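Local coordinates for protein butyrophilin subfamily 1 member A1 (Bos taurus, PDB 4HH8) that may act as a membrane receptor in the secretion of milk-fat droplets and probably inhibits the proliferation of activated T cells, here represented by its extracellular immunoglobulin domains, at residues K126-G131 with L209-E214; P159-Q164 with M174-N179. The protein carries 1 engineered substitution. One frame throughout, in Å; residues are numbered along the deposited sequence.

Contact 1. Residues K126-G131 with L209-E214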
ATOM      1  N   LYS A 126      -0.734   2.994  -4.076  1.00 34.54           N
ATOM      2  CA  LYS A 126       0.228   2.401  -3.146  1.00 33.63           C
ATOM      3  C   LYS A 126      -0.522   1.881  -1.959  1.00 32.02           C
ATOM      4  O   LYS A 126      -1.071   2.666  -1.237  1.00 31.76           O
ATOM      5  CB  LYS A 126       1.239   3.445  -2.639  1.00 33.82           C
ATOM      6  CG  LYS A 126       2.301   3.878  -3.657  1.00 37.57           C
ATOM      7  CD  LYS A 126       3.309   2.809  -3.891  1.00 40.33           C
ATOM      8  CE  LYS A 126       4.511   3.377  -4.562  1.00 43.28           C
ATOM      9  NZ  LYS A 126       5.445   2.259  -4.722  1.00 45.59           N
ATOM     10  N   VAL A 127      -0.478   0.573  -1.718  1.00 31.20           N
ATOM     11  CA  VAL A 127      -1.239  -0.020  -0.635  1.00 31.21           C
ATOM     12  C   VAL A 127      -0.329  -0.253   0.551  1.00 30.93           C
ATOM     13  O   VAL A 127       0.843  -0.581   0.366  1.00 32.31           O
ATOM     14  CB  VAL A 127      -1.931  -1.361  -1.031  1.00 31.49           C
ATOM     15  CG1 VAL A 127      -2.665  -1.903   0.164  1.00 31.44           C
ATOM     16  CG2 VAL A 127      -2.855  -1.167  -2.265  1.00 29.23           C
ATOM     17  N   ALA A 128      -0.870  -0.087   1.748  1.00 29.52           N
ATOM     18  CA  ALA A 128      -0.119  -0.261   2.962  1.00 31.06           C
ATOM     19  C   ALA A 128      -0.955  -0.987   4.023  1.00 31.24           C
ATOM     20  O   ALA A 128      -2.171  -0.852   4.074  1.00 31.45           O
ATOM     21  CB  ALA A 128       0.340   1.090   3.498  1.00 30.91           C
ATOM     22  N   ALA A 129      -0.301  -1.795   4.840  1.00 31.17           N
ATOM     23  CA  ALA A 129      -0.954  -2.323   6.024  1.00 31.37           C
ATOM     24  C   ALA A 129       0.023  -2.183   7.126  1.00 31.46           C
ATOM     25  O   ALA A 129       1.224  -2.387   6.939  1.00 31.90           O
ATOM     26  CB  ALA A 129      -1.324  -3.768   5.852  1.00 29.90           C
ATOM     27  N   LEU A 130      -0.509  -1.868   8.278  1.00 32.02           N
ATOM     28  CA  LEU A 130       0.248  -1.758   9.479  1.00 33.95           C
ATOM     29  C   LEU A 130       0.025  -3.018  10.288  1.00 34.39           C
ATOM     30  O   LEU A 130      -1.115  -3.411  10.483  1.00 35.38           O
ATOM     31  CB  LEU A 130      -0.347  -0.600  10.210  1.00 34.33           C
ATOM     32  CG  LEU A 130       0.408  -0.017  11.357  1.00 38.37           C
ATOM     33  CD1 LEU A 130       1.597   0.788  10.829  1.00 38.55           C
ATOM     34  CD2 LEU A 130      -0.735   0.847  11.774  1.00 40.50           C
ATOM     35  N   GLY A 131       1.096  -3.651  10.753  1.00 34.57           N
ATOM     36  CA  GLY A 131       0.976  -4.959  11.421  1.00 33.94           C
ATOM     37  C   GLY A 131       0.801  -4.938  12.918  1.00 33.40           C
ATOM     38  O   GLY A 131       0.480  -3.897  13.489  1.00 33.15           O
ATOM     39  N   LEU A 209       7.436   2.171   6.027  1.00 31.06           N
ATOM     40  CA  LEU A 209       8.085   3.354   5.406  1.00 33.31           C
ATOM     41  C   LEU A 209       7.157   4.178   4.503  1.00 34.97           C
ATOM     42  O   LEU A 209       7.296   5.380   4.396  1.00 35.63           O
ATOM     43  CB  LEU A 209       9.296   2.919   4.590  1.00 33.20           C
ATOM     44  CG  LEU A 209      10.334   2.192   5.443  1.00 32.85           C
ATOM     45  CD1 LEU A 209      11.483   1.783   4.556  1.00 29.73           C
ATOM     46  CD2 LEU A 209      10.798   3.154   6.486  1.00 30.86           C
ATOM     47  N   LEU A 210       6.181   3.509   3.912  1.00 36.40           N
ATOM     48  CA  LEU A 210       5.183   4.111   3.071  1.00 37.94           C
ATOM     49  C   LEU A 210       4.187   4.983   3.860  1.00 38.87           C
ATOM     50  O   LEU A 210       3.863   6.109   3.444  1.00 40.41           O
ATOM     51  CB  LEU A 210       4.463   2.976   2.359  1.00 38.26           C
ATOM     52  CG  LEU A 210       3.627   3.221   1.125  1.00 40.93           C
ATOM     53  CD1 LEU A 210       4.330   4.174   0.114  1.00 43.04           C
ATOM     54  CD2 LEU A 210       3.361   1.851   0.509  1.00 42.80           C
ATOM     55  N   LEU A 211       3.705   4.480   4.992  1.00 38.38           N
ATOM     56  CA  LEU A 211       2.899   5.297   5.908  1.00 37.92           C
ATOM     57  C   LEU A 211       3.707   6.225   6.808  1.00 37.83           C
ATOM     58  O   LEU A 211       3.143   7.163   7.356  1.00 38.95           O
ATOM     59  CB  LEU A 211       2.015   4.414   6.810  1.00 37.75           C
ATOM     60  CG  LEU A 211       0.952   3.524   6.164  1.00 36.03           C
ATOM     61  CD1 LEU A 211       0.277   2.654   7.189  1.00 32.70           C
ATOM     62  CD2 LEU A 211      -0.082   4.350   5.427  1.00 35.02           C
ATOM     63  N   GLY A 212       5.004   5.966   6.987  1.00 37.17           N
ATOM     64  CA  GLY A 212       5.799   6.695   7.970  1.00 35.97           C
ATOM     65  C   GLY A 212       5.254   6.434   9.377  1.00 36.59           C
ATOM     66  O   GLY A 212       5.111   7.376  10.195  1.00 36.07           O
ATOM     67  N   GLN A 213       4.939   5.167   9.658  1.00 34.91           N
ATOM     68  CA  GLN A 213       4.400   4.759  10.961  1.00 34.98           C
ATOM     69  C   GLN A 213       5.124   3.518  11.497  1.00 34.60           C
ATOM     70  O   GLN A 213       5.396   2.574  10.750  1.00 35.03           O
ATOM     71  CB  GLN A 213       2.898   4.468  10.877  1.00 34.83           C
ATOM     72  CG  GLN A 213       2.006   5.641  10.422  1.00 37.33           C
ATOM     73  CD  GLN A 213       0.531   5.257  10.327  1.00 42.11           C
ATOM     74  OE1 GLN A 213       0.167   4.108  10.556  1.00 47.62           O
ATOM     75  NE2 GLN A 213      -0.325   6.221   9.988  1.00 45.31           N
ATOM     76  N   GLU A 214       5.408   3.503  12.793  1.00 32.94           N
ATOM     77  CA  GLU A 214       6.070   2.368  13.370  1.00 31.82           C
ATOM     78  C   GLU A 214       5.487   1.983  14.702  1.00 31.74           C
ATOM     79  O   GLU A 214       4.790   2.796  15.340  1.00 31.43           O
ATOM     80  CB  GLU A 214       7.559   2.660  13.554  1.00 31.23           C
ATOM     81  CG  GLU A 214       7.877   3.708  14.595  1.00 31.43           C
ATOM     82  CD  GLU A 214       9.337   4.175  14.506  1.00 33.99           C
ATOM     83  OE1 GLU A 214      10.035   4.140  15.535  1.00 33.76           O
ATOM     84  OE2 GLU A 214       9.791   4.550  13.403  1.00 33.71           O
TER

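Contact 2. Residues P159-Q164 with M174-N179. Unlike the reference sequence in segment 159-164: Gln164 (reference Arg).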
ATOM      1  N   PRO A 159       8.220  -4.388   5.676  1.00 26.15           N
ATOM      2  CA  PRO A 159       8.465  -3.418   6.747  1.00 26.69           C
ATOM      3  C   PRO A 159       9.972  -3.401   7.154  1.00 26.93           C
ATOM      4  O   PRO A 159      10.709  -4.362   6.897  1.00 27.05           O
ATOM      5  CB  PRO A 159       7.601  -3.979   7.890  1.00 25.80           C
ATOM      6  CG  PRO A 159       7.800  -5.498   7.688  1.00 24.27           C
ATOM      7  CD  PRO A 159       7.759  -5.694   6.217  1.00 26.16           C
ATOM      8  N   GLN A 160      10.415  -2.314   7.765  1.00 26.69           N
ATOM      9  CA  GLN A 160      11.800  -2.165   8.169  1.00 27.29           C
ATOM     10  C   GLN A 160      11.878  -2.483   9.640  1.00 26.79           C
ATOM     11  O   GLN A 160      10.945  -2.194  10.384  1.00 27.02           O
ATOM     12  CB  GLN A 160      12.262  -0.721   7.889  1.00 28.18           C
ATOM     13  CG  GLN A 160      13.516  -0.177   8.678  1.00 32.34           C
ATOM     14  CD  GLN A 160      13.707   1.344   8.483  1.00 36.98           C
ATOM     15  OE1 GLN A 160      13.466   2.137   9.385  1.00 42.15           O
ATOM     16  NE2 GLN A 160      14.085   1.741   7.289  1.00 39.79           N
ATOM     17  N   VAL A 161      12.976  -3.115  10.040  1.00 26.62           N
ATOM     18  CA  VAL A 161      13.252  -3.454  11.414  1.00 26.34           C
ATOM     19  C   VAL A 161      14.402  -2.544  11.888  1.00 28.33           C
ATOM     20  O   VAL A 161      15.362  -2.384  11.178  1.00 27.37           O
ATOM     21  CB  VAL A 161      13.710  -4.910  11.529  1.00 26.88           C
ATOM     22  CG1 VAL A 161      13.998  -5.275  12.967  1.00 25.66           C
ATOM     23  CG2 VAL A 161      12.646  -5.918  10.919  1.00 24.57           C
ATOM     24  N   GLN A 162      14.302  -1.961  13.085  1.00 29.15           N
ATOM     25  CA  GLN A 162      15.384  -1.159  13.638  1.00 31.98           C
ATOM     26  C   GLN A 162      15.574  -1.576  15.095  1.00 32.09           C
ATOM     27  O   GLN A 162      14.627  -1.594  15.861  1.00 32.89           O
ATOM     28  CB  GLN A 162      15.072   0.356  13.465  1.00 32.34           C
ATOM     29  CG  GLN A 162      15.879   1.360  14.326  1.00 38.61           C
ATOM     30  CD  GLN A 162      15.104   2.718  14.592  1.00 46.30           C
ATOM     31  OE1 GLN A 162      14.016   2.753  15.229  1.00 48.50           O
ATOM     32  NE2 GLN A 162      15.683   3.817  14.123  1.00 44.23           N
ATOM     33  N   TRP A 163      16.780  -1.958  15.461  1.00 32.71           N
ATOM     34  CA  TRP A 163      17.118  -2.201  16.859  1.00 34.42           C
ATOM     35  C   TRP A 163      17.817  -0.989  17.440  1.00 36.45           C
ATOM     36  O   TRP A 163      18.673  -0.411  16.792  1.00 36.47           O
ATOM     37  CB  TRP A 163      18.068  -3.386  17.001  1.00 32.49           C
ATOM     38  CG  TRP A 163      17.523  -4.657  16.485  1.00 31.05           C
ATOM     39  CD1 TRP A 163      17.581  -5.117  15.189  1.00 30.02           C
ATOM     40  CD2 TRP A 163      16.824  -5.639  17.232  1.00 28.82           C
ATOM     41  NE1 TRP A 163      16.979  -6.335  15.096  1.00 28.61           N
ATOM     42  CE2 TRP A 163      16.491  -6.678  16.337  1.00 28.54           C
ATOM     43  CE3 TRP A 163      16.466  -5.764  18.592  1.00 29.52           C
ATOM     44  CZ2 TRP A 163      15.841  -7.836  16.750  1.00 24.24           C
ATOM     45  CZ3 TRP A 163      15.799  -6.932  19.006  1.00 27.14           C
ATOM     46  CH2 TRP A 163      15.488  -7.941  18.071  1.00 26.85           C
ATOM     47  N   GLN A 164      17.504  -0.665  18.685  1.00 39.13           N
ATOM     48  CA  GLN A 164      18.086   0.483  19.362  1.00 42.24           C
ATOM     49  C   GLN A 164      18.429   0.162  20.788  1.00 44.28           C
ATOM     50  O   GLN A 164      17.680  -0.562  21.444  1.00 43.69           O
ATOM     51  CB  GLN A 164      17.076   1.623  19.373  1.00 42.34           C
ATOM     52  CG  GLN A 164      17.242   2.612  18.281  1.00 43.79           C
ATOM     53  CD  GLN A 164      16.344   3.794  18.513  1.00 46.56           C
ATOM     54  OE1 GLN A 164      15.117   3.659  18.514  1.00 49.46           O
ATOM     55  NE2 GLN A 164      16.937   4.955  18.748  1.00 45.86           N
HETATM   56  N   MSE A 174      21.080  -9.527  13.086  1.00 27.76           N
HETATM   57  CA  MSE A 174      21.924 -10.627  12.609  1.00 27.41           C
HETATM   58  C   MSE A 174      21.303 -11.177  11.357  1.00 26.26           C
HETATM   59  O   MSE A 174      21.937 -11.209  10.285  1.00 24.68           O
HETATM   60  CB  MSE A 174      21.993 -11.729  13.648  1.00 28.45           C
HETATM   61  CG  MSE A 174      23.260 -11.638  14.508  1.00 38.51           C
HETATM   62 SE   MSE A 174      24.896 -12.080  13.471  1.00 46.07          SE
HETATM   63  CE  MSE A 174      24.757 -14.043  13.775  1.00 49.28           C
ATOM     64  N   SER A 175      20.057 -11.626  11.495  1.00 25.45           N
ATOM     65  CA  SER A 175      19.354 -12.207  10.388  1.00 26.73           C
ATOM     66  C   SER A 175      17.940 -11.633  10.310  1.00 25.69           C
ATOM     67  O   SER A 175      17.422 -11.203  11.296  1.00 25.52           O
ATOM     68  CB  SER A 175      19.288 -13.719  10.548  1.00 27.08           C
ATOM     69  OG  SER A 175      18.406 -14.054  11.613  1.00 31.88           O
ATOM     70  N   GLU A 176      17.313 -11.670   9.144  1.00 25.08           N
ATOM     71  CA  GLU A 176      15.928 -11.303   9.061  1.00 25.78           C
ATOM     72  C   GLU A 176      15.233 -12.167   8.060  1.00 25.58           C
ATOM     73  O   GLU A 176      15.842 -12.583   7.076  1.00 24.28           O
ATOM     74  CB  GLU A 176      15.708  -9.862   8.579  1.00 26.06           C
ATOM     75  CG  GLU A 176      16.645  -8.836   9.129  1.00 26.49           C
ATOM     76  CD  GLU A 176      16.194  -7.415   8.825  1.00 29.50           C
ATOM     77  OE1 GLU A 176      15.612  -7.136   7.732  1.00 32.36           O
ATOM     78  OE2 GLU A 176      16.430  -6.575   9.700  1.00 28.33           O
ATOM     79  N   SER A 177      13.922 -12.277   8.269  1.00 25.24           N
ATOM     80  CA  SER A 177      12.992 -12.992   7.401  1.00 26.75           C
ATOM     81  C   SER A 177      11.695 -12.267   7.226  1.00 25.76           C
ATOM     82  O   SER A 177      11.143 -11.785   8.202  1.00 24.40           O
ATOM     83  CB  SER A 177      12.576 -14.303   8.099  1.00 27.29           C
ATOM     84  OG  SER A 177      13.252 -15.289   7.437  1.00 32.15           O
ATOM     85  N   ARG A 178      11.168 -12.298   6.005  1.00 25.76           N
ATOM     86  CA  ARG A 178       9.824 -11.865   5.724  1.00 27.75           C
ATOM     87  C   ARG A 178       9.082 -12.914   4.876  1.00 28.60           C
ATOM     88  O   ARG A 178       9.610 -13.395   3.934  1.00 27.24           O
ATOM     89  CB  ARG A 178       9.854 -10.516   4.995  1.00 26.06           C
ATOM     90  CG  ARG A 178      10.295  -9.387   5.895  1.00 27.01           C
ATOM     91  CD  ARG A 178      10.762  -8.199   5.122  1.00 25.65           C
ATOM     92  NE  ARG A 178      11.269  -7.134   5.980  1.00 26.03           N
ATOM     93  CZ  ARG A 178      12.503  -7.088   6.509  1.00 28.69           C
ATOM     94  NH1 ARG A 178      13.410  -8.053   6.273  1.00 26.08           N
ATOM     95  NH2 ARG A 178      12.847  -6.041   7.236  1.00 24.23           N
ATOM     96  N   ASN A 179       7.842 -13.201   5.223  1.00 30.61           N
ATOM     97  CA  ASN A 179       7.050 -14.224   4.555  1.00 33.44           C
ATOM     98  C   ASN A 179       5.598 -13.770   4.421  1.00 32.68           C
ATOM     99  O   ASN A 179       4.944 -13.512   5.439  1.00 32.49           O
ATOM    100  CB  ASN A 179       7.065 -15.542   5.342  1.00 34.67           C
ATOM    101  CG  ASN A 179       5.934 -16.494   4.901  1.00 41.75           C
ATOM    102  OD1 ASN A 179       6.028 -17.160   3.844  1.00 48.86           O
ATOM    103  ND2 ASN A 179       4.841 -16.547   5.699  1.00 47.85           N
TER

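Contact 1. Residues K126-G131 with L209-E214
The flat carboxamide of Gln213 meets Leu130 through its oxygen rather than by stacking: OE1 rests against both methyls at once, 3.6 Å from Leu130 CD1 and 3.6 Å from Leu130 CD2. This is van der Waals packing of a polar atom against carbon, and no hydrogen bond links the two segments. The two side chains cross at about a right angle, with Gln213 CB 3.9 Å from Leu130 CD1. The other flat group that is touched is the peptide after Val127: Val127 O meets Leu210 CD2 at 3.5 Å. Leu210 reaches it because CG lies anti to its backbone N (chi1 -163°), and the same methyl also rests on Lys126 CB. Between these two ends, Ala128 CB lies flat against the side of the Leu211 isopropyl group, over the plane of CG, CD1 and CD2, 3.7 Å from Leu211 CG and nearly as close to both methyls. Leu211 CD1 also approaches Leu130 CD1, at 4.3 Å, so one leucine spans two residues of segment 126-131. The spine of the contact is therefore aliphatic, with its polar anchoring supplied from beside it: Asn208 ND2 bonds to Ala129 O, while Asn208 OD1 accepts from Leu211 N. Leu25 of strand 24-27 packs against Lys126, Leu210 and Leu211 and extends the apolar patch. Gly212, with positive phi, and Gln213 both face Asn208 and form a G1 beta bulge, which starts strand 213-220 after the turn. The arrangement is that of a junction between tandem immunoglobulin domains: the last strand of the V-set domain and the linker following it lie against the hairpin loop between the final two strands of the second domain.

Contact 2. Residues P159-Q164 with M174-N179
Arg178 and Pro159 run past each other in opposite directions, and the guanidinium arrives edge-on at the proline carbonyl. NE and NH2 both donate to Pro159 O, at 3.0 Å from NE and 2.7 Å from NH2, so one oxygen receives a side-on, two-nitrogen grip. It lies only 8° out of the guanidinium plane, and both donors approach in the carbonyl plane. Neither bond is straight, as expected when two N-H groups converge on one acceptor. The extended run from CG to NE carries Arg178 across to this oxygen, passing the proline ring, whose CD is 3.8 Å from NE of the arginine. The other end of the guanidinium is held from its own strand: NH1 and NH2 both donate to Glu176 OE1, the NH1 bond being 2.8 Å and part of a salt bridge. These nitrogens come from the same face of the carboxylate, NH1 on the anti side and NH2 from above the plane. Glu176 meets Val161 from the opposite direction, its OE2 lying 3.7 Å from Val161 CB. Val161 CG2 is obliquely placed 3.7 Å from Arg178 NH2, and inward the valine packs on Val188 and Ala190 of strand 186-194. Ser173 OG links the other carboxylate oxygen, Glu176 OE2, to Trp163 NE1. The axes of segments 160-164 and 175-179 run roughly antiparallel (151°) and come no closer than 9.7 Å, so an arginine side chain reaching a backbone carbonyl, not strand pairing, joins the facing sheets at the surface, on outermost strand 175-180. With NE, NH1 and NH2 all engaged in its plane, the guanidinium is fixed in rotation; Glu176 probably offsets its charge and holds NH2 and NE aimed at Pro159 O.

In the fold
Contact 1 joins the two immunoglobulin domains of the chain, whereas contact 2 lies within the second one; their centres are 15 Å apart. Both segments of contact 2 fall between the two segments of contact 1 in the sequence: residues 126-131 leave the V-set domain, 159-164 and 174-179 follow, and 209-214 come last. Both reach the sheet ordered 170-171, 160-165, 201-208, 213-220, and they touch where Leu209 CD2 lies 3.7 Å from Gln160 NE2. Contact 2 ties that sheet to strand 175-180 of the opposing sheet, so the sheet that meets the V-set domain at the junction is also joined to its partner across the sandwich.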